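Local coordinates for protein beta 1-3 glucanase (Clostridium beijerinckii NCIMB 8052, PDB 5H4E) that probably hydrolyses beta-1,3-glucans, as expected of a bacterial beta-1,3-glucanase domain of glycoside hydrolase family 64, at residues 21-33 against 77-89. Residues are numbered along the deposited sequence; the frame is centred on the assembly and turned at random.
Sequences YSNDQIYWAIVGK and YFCKASQQSYAYI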
ATOM      1  N   TYR A  21      14.383  -4.297 -19.536  1.00 23.63           N
ATOM      2  CA  TYR A  21      15.505  -4.205 -18.596  1.00 25.27           C
ATOM      3  C   TYR A  21      16.158  -5.571 -18.374  1.00 23.84           C
ATOM      4  O   TYR A  21      15.466  -6.596 -18.328  1.00 27.38           O
ATOM      5  CB  TYR A  21      15.053  -3.634 -17.241  1.00 24.83           C
ATOM      6  CG  TYR A  21      14.419  -2.261 -17.305  1.00 23.81           C
ATOM      7  CD1 TYR A  21      15.203  -1.105 -17.329  1.00 25.35           C
ATOM      8  CD2 TYR A  21      13.034  -2.117 -17.334  1.00 22.37           C
ATOM      9  CE1 TYR A  21      14.622   0.151 -17.386  1.00 23.12           C
ATOM     10  CE2 TYR A  21      12.448  -0.871 -17.395  1.00 18.61           C
ATOM     11  CZ  TYR A  21      13.237   0.260 -17.410  1.00 22.86           C
ATOM     12  OH  TYR A  21      12.641   1.500 -17.471  1.00 23.14           O
ATOM     13  N   SER A  22      17.484  -5.583 -18.245  1.00 24.33           N
ATOM     14  CA  SER A  22      18.222  -6.802 -17.899  1.00 27.06           C
ATOM     15  C   SER A  22      18.307  -6.902 -16.380  1.00 23.78           C
ATOM     16  O   SER A  22      17.993  -5.942 -15.689  1.00 22.36           O
ATOM     17  CB  SER A  22      19.625  -6.790 -18.513  1.00 22.74           C
ATOM     18  OG  SER A  22      20.388  -5.727 -17.977  1.00 23.99           O
ATOM     19  N   ASN A  23      18.732  -8.046 -15.855  1.00 25.37           N
ATOM     20  CA  ASN A  23      18.891  -8.182 -14.411  1.00 21.54           C
ATOM     21  C   ASN A  23      19.964  -7.243 -13.856  1.00 25.20           C
ATOM     22  O   ASN A  23      19.955  -6.884 -12.673  1.00 24.08           O
ATOM     23  CB  ASN A  23      19.215  -9.631 -14.048  1.00 24.73           C
ATOM     24  CG  ASN A  23      18.004 -10.534 -14.144  1.00 28.29           C
ATOM     25  OD1 ASN A  23      16.922 -10.090 -14.513  1.00 27.33           O
ATOM     26  ND2 ASN A  23      18.178 -11.805 -13.820  1.00 34.19           N
ATOM     27  N   ASP A  24      20.885  -6.839 -14.721  1.00 24.93           N
ATOM     28  CA  ASP A  24      21.889  -5.843 -14.373  1.00 23.44           C
ATOM     29  C   ASP A  24      21.276  -4.438 -14.253  1.00 28.46           C
ATOM     30  O   ASP A  24      21.942  -3.503 -13.816  1.00 24.61           O
ATOM     31  CB  ASP A  24      23.007  -5.844 -15.421  1.00 26.54           C
ATOM     32  CG  ASP A  24      24.290  -5.245 -14.901  1.00 34.06           C
ATOM     33  OD1 ASP A  24      24.794  -5.714 -13.853  1.00 34.84           O
ATOM     34  OD2 ASP A  24      24.791  -4.298 -15.538  1.00 36.91           O
ATOM     35  N   GLN A  25      20.006  -4.302 -14.633  1.00 23.34           N
ATOM     36  CA  GLN A  25      19.319  -3.011 -14.587  1.00 25.02           C
ATOM     37  C   GLN A  25      18.162  -2.999 -13.580  1.00 23.88           C
ATOM     38  O   GLN A  25      17.356  -2.062 -13.548  1.00 22.84           O
ATOM     39  CB  GLN A  25      18.804  -2.650 -15.977  1.00 24.88           C
ATOM     40  CG  GLN A  25      19.926  -2.504 -16.995  1.00 27.05           C
ATOM     41  CD  GLN A  25      19.431  -2.373 -18.416  1.00 27.38           C
ATOM     42  OE1 GLN A  25      18.423  -2.973 -18.793  1.00 24.37           O
ATOM     43  NE2 GLN A  25      20.147  -1.587 -19.222  1.00 30.49           N
ATOM     44  N   ILE A  26      18.086  -4.047 -12.773  1.00 21.90           N
ATOM     45  CA  ILE A  26      17.054  -4.148 -11.746  1.00 22.43           C
ATOM     46  C   ILE A  26      17.719  -4.116 -10.377  1.00 19.69           C
ATOM     47  O   ILE A  26      18.660  -4.862 -10.132  1.00 21.48           O
ATOM     48  CB  ILE A  26      16.233  -5.433 -11.918  1.00 20.48           C
ATOM     49  CG1 ILE A  26      15.517  -5.417 -13.272  1.00 21.86           C
ATOM     50  CG2 ILE A  26      15.220  -5.590 -10.775  1.00 22.19           C
ATOM     51  CD1 ILE A  26      14.819  -6.740 -13.606  1.00 26.23           C
ATOM     52  N   TYR A  27      17.240  -3.244  -9.496  1.00 18.52           N
ATOM     53  CA  TYR A  27      17.841  -3.085  -8.176  1.00 20.59           C
ATOM     54  C   TYR A  27      16.849  -3.387  -7.068  1.00 20.03           C
ATOM     55  O   TYR A  27      15.725  -2.912  -7.119  1.00 18.25           O
ATOM     56  CB  TYR A  27      18.357  -1.667  -7.993  1.00 21.11           C
ATOM     57  CG  TYR A  27      19.401  -1.249  -9.001  1.00 21.46           C
ATOM     58  CD1 TYR A  27      20.744  -1.165  -8.633  1.00 23.16           C
ATOM     59  CD2 TYR A  27      19.053  -0.920 -10.311  1.00 23.32           C
ATOM     60  CE1 TYR A  27      21.714  -0.777  -9.541  1.00 26.16           C
ATOM     61  CE2 TYR A  27      20.032  -0.525 -11.238  1.00 25.58           C
ATOM     62  CZ  TYR A  27      21.358  -0.455 -10.834  1.00 29.02           C
ATOM     63  OH  TYR A  27      22.347  -0.066 -11.717  1.00 26.79           O
ATOM     64  N   TRP A  28      17.260  -4.147  -6.055  1.00 15.37           N
ATOM     65  CA  TRP A  28      16.385  -4.343  -4.904  1.00 19.91           C
ATOM     66  C   TRP A  28      17.054  -3.992  -3.576  1.00 19.21           C
ATOM     67  O   TRP A  28      18.280  -4.096  -3.429  1.00 19.15           O
ATOM     68  CB  TRP A  28      15.875  -5.782  -4.858  1.00 15.58           C
ATOM     69  CG  TRP A  28      16.947  -6.791  -4.612  1.00 19.90           C
ATOM     70  CD1 TRP A  28      17.670  -7.467  -5.558  1.00 20.75           C
ATOM     71  CD2 TRP A  28      17.411  -7.255  -3.348  1.00 19.38           C
ATOM     72  NE1 TRP A  28      18.551  -8.323  -4.954  1.00 21.07           N
ATOM     73  CE2 TRP A  28      18.418  -8.205  -3.596  1.00 20.92           C
ATOM     74  CE3 TRP A  28      17.076  -6.959  -2.024  1.00 21.10           C
ATOM     75  CZ2 TRP A  28      19.094  -8.855  -2.576  1.00 19.31           C
ATOM     76  CZ3 TRP A  28      17.750  -7.610  -1.012  1.00 20.60           C
ATOM     77  CH2 TRP A  28      18.744  -8.549  -1.295  1.00 20.92           C
ATOM     78  N   ALA A  29      16.229  -3.567  -2.625  1.00 17.96           N
ATOM     79  CA  ALA A  29      16.632  -3.335  -1.244  1.00 18.74           C
ATOM     80  C   ALA A  29      15.453  -3.677  -0.346  1.00 19.93           C
ATOM     81  O   ALA A  29      14.307  -3.420  -0.711  1.00 18.16           O
ATOM     82  CB  ALA A  29      17.068  -1.879  -1.034  1.00 18.01           C
ATOM     83  N   ILE A  30      15.713  -4.274   0.813  1.00 17.15           N
ATOM     84  CA  ILE A  30      14.643  -4.496   1.795  1.00 18.99           C
ATOM     85  C   ILE A  30      14.923  -3.686   3.052  1.00 20.22           C
ATOM     86  O   ILE A  30      15.983  -3.827   3.662  1.00 20.80           O
ATOM     87  CB  ILE A  30      14.505  -5.975   2.189  1.00 18.78           C
ATOM     88  CG1 ILE A  30      14.199  -6.826   0.951  1.00 20.45           C
ATOM     89  CG2 ILE A  30      13.406  -6.150   3.230  1.00 19.36           C
ATOM     90  CD1 ILE A  30      14.217  -8.327   1.241  1.00 15.82           C
ATOM     91  N   VAL A  31      13.962  -2.858   3.440  1.00 18.83           N
ATOM     92  CA  VAL A  31      14.074  -2.064   4.647  1.00 19.42           C
ATOM     93  C   VAL A  31      12.891  -2.365   5.550  1.00 22.92           C
ATOM     94  O   VAL A  31      11.792  -2.646   5.075  1.00 23.65           O
ATOM     95  CB  VAL A  31      14.148  -0.562   4.320  1.00 20.00           C
ATOM     96  CG1 VAL A  31      15.410  -0.273   3.532  1.00 19.54           C
ATOM     97  CG2 VAL A  31      12.924  -0.127   3.521  1.00 21.75           C
ATOM     98  N   GLY A  32      13.110  -2.329   6.855  1.00 19.87           N
ATOM     99  CA  GLY A  32      12.060  -2.708   7.777  1.00 19.60           C
ATOM    100  C   GLY A  32      12.505  -2.520   9.211  1.00 20.57           C
ATOM    101  O   GLY A  32      13.425  -1.750   9.478  1.00 20.06           O
ATOM    102  N   LYS A  33      11.846  -3.210  10.137  1.00 20.20           N
ATOM    103  CA  LYS A  33      12.233  -3.120  11.541  1.00 24.07           C
ATOM    104  C   LYS A  33      12.571  -4.479  12.134  1.00 24.81           C
ATOM    105  O   LYS A  33      11.907  -5.472  11.846  1.00 22.44           O
ATOM    106  CB  LYS A  33      11.126  -2.457  12.353  1.00 24.08           C
ATOM    107  CG  LYS A  33      11.123  -0.940  12.197  1.00 29.44           C
ATOM    108  CD  LYS A  33       9.721  -0.379  12.269  1.00 29.69           C
ATOM    109  CE  LYS A  33       9.201  -0.305  13.684  1.00 38.15           C
ATOM    110  NZ  LYS A  33       7.849   0.336  13.687  1.00 42.15           N
ATOM    111  N   TYR A  77      21.525   0.787  -0.034  1.00 25.50           N
ATOM    112  CA  TYR A  77      21.193  -0.533   0.452  1.00 22.20           C
ATOM    113  C   TYR A  77      20.804  -1.462  -0.690  1.00 22.80           C
ATOM    114  O   TYR A  77      20.377  -2.593  -0.451  1.00 23.50           O
ATOM    115  CB  TYR A  77      20.049  -0.450   1.459  1.00 19.79           C
ATOM    116  CG  TYR A  77      20.320   0.371   2.708  1.00 23.43           C
ATOM    117  CD1 TYR A  77      21.597   0.472   3.258  1.00 24.97           C
ATOM    118  CD2 TYR A  77      19.279   1.023   3.351  1.00 22.04           C
ATOM    119  CE1 TYR A  77      21.822   1.221   4.418  1.00 23.58           C
ATOM    120  CE2 TYR A  77      19.482   1.745   4.494  1.00 23.88           C
ATOM    121  CZ  TYR A  77      20.751   1.851   5.028  1.00 27.62           C
ATOM    122  OH  TYR A  77      20.910   2.591   6.179  1.00 28.38           O
ATOM    123  N   PHE A  78      20.960  -0.984  -1.924  1.00 22.72           N
ATOM    124  CA  PHE A  78      20.468  -1.695  -3.101  1.00 21.12           C
ATOM    125  C   PHE A  78      21.460  -2.684  -3.677  1.00 25.92           C
ATOM    126  O   PHE A  78      22.676  -2.536  -3.517  1.00 23.81           O
ATOM    127  CB  PHE A  78      20.050  -0.685  -4.178  1.00 22.10           C
ATOM    128  CG  PHE A  78      18.724  -0.056  -3.897  1.00 21.82           C
ATOM    129  CD1 PHE A  78      17.563  -0.584  -4.451  1.00 20.03           C
ATOM    130  CD2 PHE A  78      18.620   1.007  -3.019  1.00 18.87           C
ATOM    131  CE1 PHE A  78      16.323  -0.024  -4.163  1.00 21.82           C
ATOM    132  CE2 PHE A  78      17.387   1.567  -2.735  1.00 21.46           C
ATOM    133  CZ  PHE A  78      16.239   1.044  -3.307  1.00 20.03           C
ATOM    134  N   CYS A  79      20.912  -3.694  -4.349  1.00 22.18           N
ATOM    135  CA  CYS A  79      21.683  -4.762  -4.981  1.00 22.18           C
ATOM    136  C   CYS A  79      21.137  -5.043  -6.380  1.00 23.55           C
ATOM    137  O   CYS A  79      19.924  -5.117  -6.560  1.00 20.21           O
ATOM    138  CB  CYS A  79      21.635  -6.029  -4.113  1.00 22.46           C
ATOM    139  SG  CYS A  79      22.472  -7.491  -4.803  1.00 25.46           S
ATOM    140  N   LYS A  80      22.013  -5.182  -7.373  1.00 22.04           N
ATOM    141  CA  LYS A  80      21.571  -5.545  -8.724  1.00 20.60           C
ATOM    142  C   LYS A  80      21.090  -6.991  -8.747  1.00 21.53           C
ATOM    143  O   LYS A  80      21.698  -7.849  -8.110  1.00 22.61           O
ATOM    144  CB  LYS A  80      22.701  -5.377  -9.748  1.00 22.07           C
ATOM    145  CG  LYS A  80      23.087  -3.937 -10.071  1.00 25.41           C
ATOM    146  CD  LYS A  80      24.254  -3.875 -11.067  1.00 27.96           C
ATOM    147  CE  LYS A  80      24.548  -2.422 -11.433  1.00 37.58           C
ATOM    148  NZ  LYS A  80      25.408  -2.240 -12.649  1.00 45.99           N
ATOM    149  N   ALA A  81      20.023  -7.272  -9.494  1.00 21.27           N
ATOM    150  CA  ALA A  81      19.555  -8.649  -9.638  1.00 20.36           C
ATOM    151  C   ALA A  81      20.663  -9.540 -10.218  1.00 24.11           C
ATOM    152  O   ALA A  81      20.725 -10.742  -9.939  1.00 26.78           O
ATOM    153  CB  ALA A  81      18.314  -8.713 -10.507  1.00 20.09           C
ATOM    154  N   SER A  82      21.553  -8.943 -11.005  1.00 23.82           N
ATOM    155  CA  SER A  82      22.636  -9.700 -11.620  1.00 22.15           C
ATOM    156  C   SER A  82      23.688 -10.129 -10.593  1.00 21.60           C
ATOM    157  O   SER A  82      24.320 -11.168 -10.765  1.00 29.06           O
ATOM    158  CB  SER A  82      23.274  -8.887 -12.750  1.00 23.95           C
ATOM    159  OG  SER A  82      23.819  -7.678 -12.264  1.00 24.26           O
ATOM    160  N   GLN A  83      23.869  -9.345  -9.531  1.00 22.45           N
ATOM    161  CA  GLN A  83      24.716  -9.753  -8.404  1.00 22.02           C
ATOM    162  C   GLN A  83      24.032 -10.837  -7.569  1.00 25.86           C
ATOM    163  O   GLN A  83      24.617 -11.871  -7.285  1.00 22.84           O
ATOM    164  CB  GLN A  83      25.069  -8.568  -7.501  1.00 24.43           C
ATOM    165  CG  GLN A  83      25.774  -8.998  -6.202  1.00 26.79           C
ATOM    166  CD  GLN A  83      26.402  -7.840  -5.421  1.00 35.85           C
ATOM    167  OE1 GLN A  83      26.217  -6.671  -5.760  1.00 44.20           O
ATOM    168  NE2 GLN A  83      27.143  -8.169  -4.363  1.00 31.47           N
ATOM    169  N   GLN A  84      22.790 -10.588  -7.165  1.00 20.02           N
ATOM    170  CA  GLN A  84      22.008 -11.593  -6.459  1.00 22.11           C
ATOM    171  C   GLN A  84      20.527 -11.327  -6.729  1.00 20.56           C
ATOM    172  O   GLN A  84      20.036 -10.235  -6.445  1.00 20.68           O
ATOM    173  CB  GLN A  84      22.297 -11.568  -4.960  1.00 23.26           C
ATOM    174  CG  GLN A  84      21.601 -12.691  -4.176  1.00 24.21           C
ATOM    175  CD  GLN A  84      22.109 -12.821  -2.753  1.00 26.92           C
ATOM    176  OE1 GLN A  84      23.303 -13.022  -2.522  1.00 24.04           O
ATOM    177  NE2 GLN A  84      21.203 -12.697  -1.785  1.00 22.22           N
ATOM    178  N   SER A  85      19.836 -12.312  -7.291  1.00 19.52           N
ATOM    179  CA  SER A  85      18.482 -12.105  -7.801  1.00 18.83           C
ATOM    180  C   SER A  85      17.415 -12.382  -6.750  1.00 21.39           C
ATOM    181  O   SER A  85      16.219 -12.232  -7.005  1.00 17.97           O
ATOM    182  CB  SER A  85      18.234 -12.995  -9.018  1.00 20.14           C
ATOM    183  OG  SER A  85      18.269 -14.372  -8.641  1.00 20.33           O
ATOM    184  N   TYR A  86      17.855 -12.795  -5.571  1.00 20.36           N
ATOM    185  CA  TYR A  86      16.950 -13.195  -4.504  1.00 20.13           C
ATOM    186  C   TYR A  86      17.412 -12.592  -3.181  1.00 18.78           C
ATOM    187  O   TYR A  86      18.587 -12.260  -3.013  1.00 20.45           O
ATOM    188  CB  TYR A  86      16.888 -14.720  -4.393  1.00 20.67           C
ATOM    189  CG  TYR A  86      18.266 -15.322  -4.204  1.00 20.46           C
ATOM    190  CD1 TYR A  86      19.052 -15.657  -5.302  1.00 21.70           C
ATOM    191  CD2 TYR A  86      18.807 -15.501  -2.928  1.00 21.86           C
ATOM    192  CE1 TYR A  86      20.338 -16.178  -5.138  1.00 24.34           C
ATOM    193  CE2 TYR A  86      20.098 -16.021  -2.753  1.00 23.47           C
ATOM    194  CZ  TYR A  86      20.850 -16.359  -3.864  1.00 24.94           C
ATOM    195  OH  TYR A  86      22.115 -16.877  -3.708  1.00 27.40           O
ATOM    196  N   ALA A  87      16.477 -12.477  -2.248  1.00 18.42           N
ATOM    197  CA  ALA A  87      16.760 -12.048  -0.888  1.00 20.63           C
ATOM    198  C   ALA A  87      16.344 -13.121   0.120  1.00 20.60           C
ATOM    199  O   ALA A  87      15.375 -13.854  -0.108  1.00 20.86           O
ATOM    200  CB  ALA A  87      16.038 -10.746  -0.596  1.00 18.63           C
ATOM    201  N   TYR A  88      17.088 -13.230   1.216  1.00 19.09           N
ATOM    202  CA  TYR A  88      16.637 -14.009   2.375  1.00 21.56           C
ATOM    203  C   TYR A  88      16.069 -13.065   3.410  1.00 20.40           C
ATOM    204  O   TYR A  88      16.674 -12.034   3.674  1.00 21.33           O
ATOM    205  CB  TYR A  88      17.780 -14.801   3.013  1.00 21.37           C
ATOM    206  CG  TYR A  88      18.482 -15.782   2.112  1.00 20.94           C
ATOM    207  CD1 TYR A  88      17.861 -16.968   1.734  1.00 21.33           C
ATOM    208  CD2 TYR A  88      19.781 -15.544   1.673  1.00 23.81           C
ATOM    209  CE1 TYR A  88      18.505 -17.885   0.933  1.00 21.59           C
ATOM    210  CE2 TYR A  88      20.437 -16.456   0.864  1.00 23.52           C
ATOM    211  CZ  TYR A  88      19.792 -17.626   0.504  1.00 26.44           C
ATOM    212  OH  TYR A  88      20.413 -18.541  -0.299  1.00 28.90           O
ATOM    213  N   ILE A  89      14.918 -13.389   4.001  1.00 18.46           N
ATOM    214  CA  ILE A  89      14.477 -12.634   5.180  1.00 17.21           C
ATOM    215  C   ILE A  89      14.278 -13.549   6.375  1.00 18.19           C
ATOM    216  O   ILE A  89      13.857 -14.708   6.223  1.00 18.77           O
ATOM    217  CB  ILE A  89      13.148 -11.831   4.946  1.00 17.97           C
ATOM    218  CG1 ILE A  89      12.029 -12.746   4.467  1.00 17.12           C
ATOM    219  CG2 ILE A  89      13.361 -10.702   3.955  1.00 18.62           C
ATOM    220  CD1 ILE A  89      10.648 -12.150   4.678  1.00 17.59           C
TER
HETATM  221  O   HOH W   1      20.427 -12.847 -12.703  1.00 33.62           O
HETATM  222  O   HOH W   2      20.070  -5.130  -1.238  1.00 19.27           O
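Trp28 and Cys79 form a hydrogen-bonded antiparallel pair where strand 26-33 meets the short strand 79-80; the chain then turns through 81-85 and returns at the start of strand 86-92, the edge of a second, mixed sheet, and the Trp28 indole packs between the two sheets. Trp28 CG sits between the backbone N and the carbonyl carbon (chi1 66°), which carries the indole over toward the returning chain. Trp28 CD1 passes Cys79 O at 3.4 Å. Trp28 NE1 gives a nearly straight bond to Gln84 O (2.8 Å, 168°), which lies in the ring plane, so the turn is pinned by the one polar atom of an otherwise apolar ring. Trp28 CZ2 reaches Tyr86 O at 3.5 Å, while CZ3 and CH2 lie against Ala87 CB. This methyl covers one face of the six-membered ring and Cys79 CB the opposite face of the five-membered ring; both residues are small enough to let the broad indole slide between them. On the sheet face carrying Tyr27 and Lys80, the long lysine methylene chain runs beside the tyrosine ring, its ammonium making a long salt bridge to Asp24. The short Ser82 hydroxyl suits this exposed carboxylate: Ser82 OG donates to the anti lone pair of Asp24 OD1, 2.7 Å away.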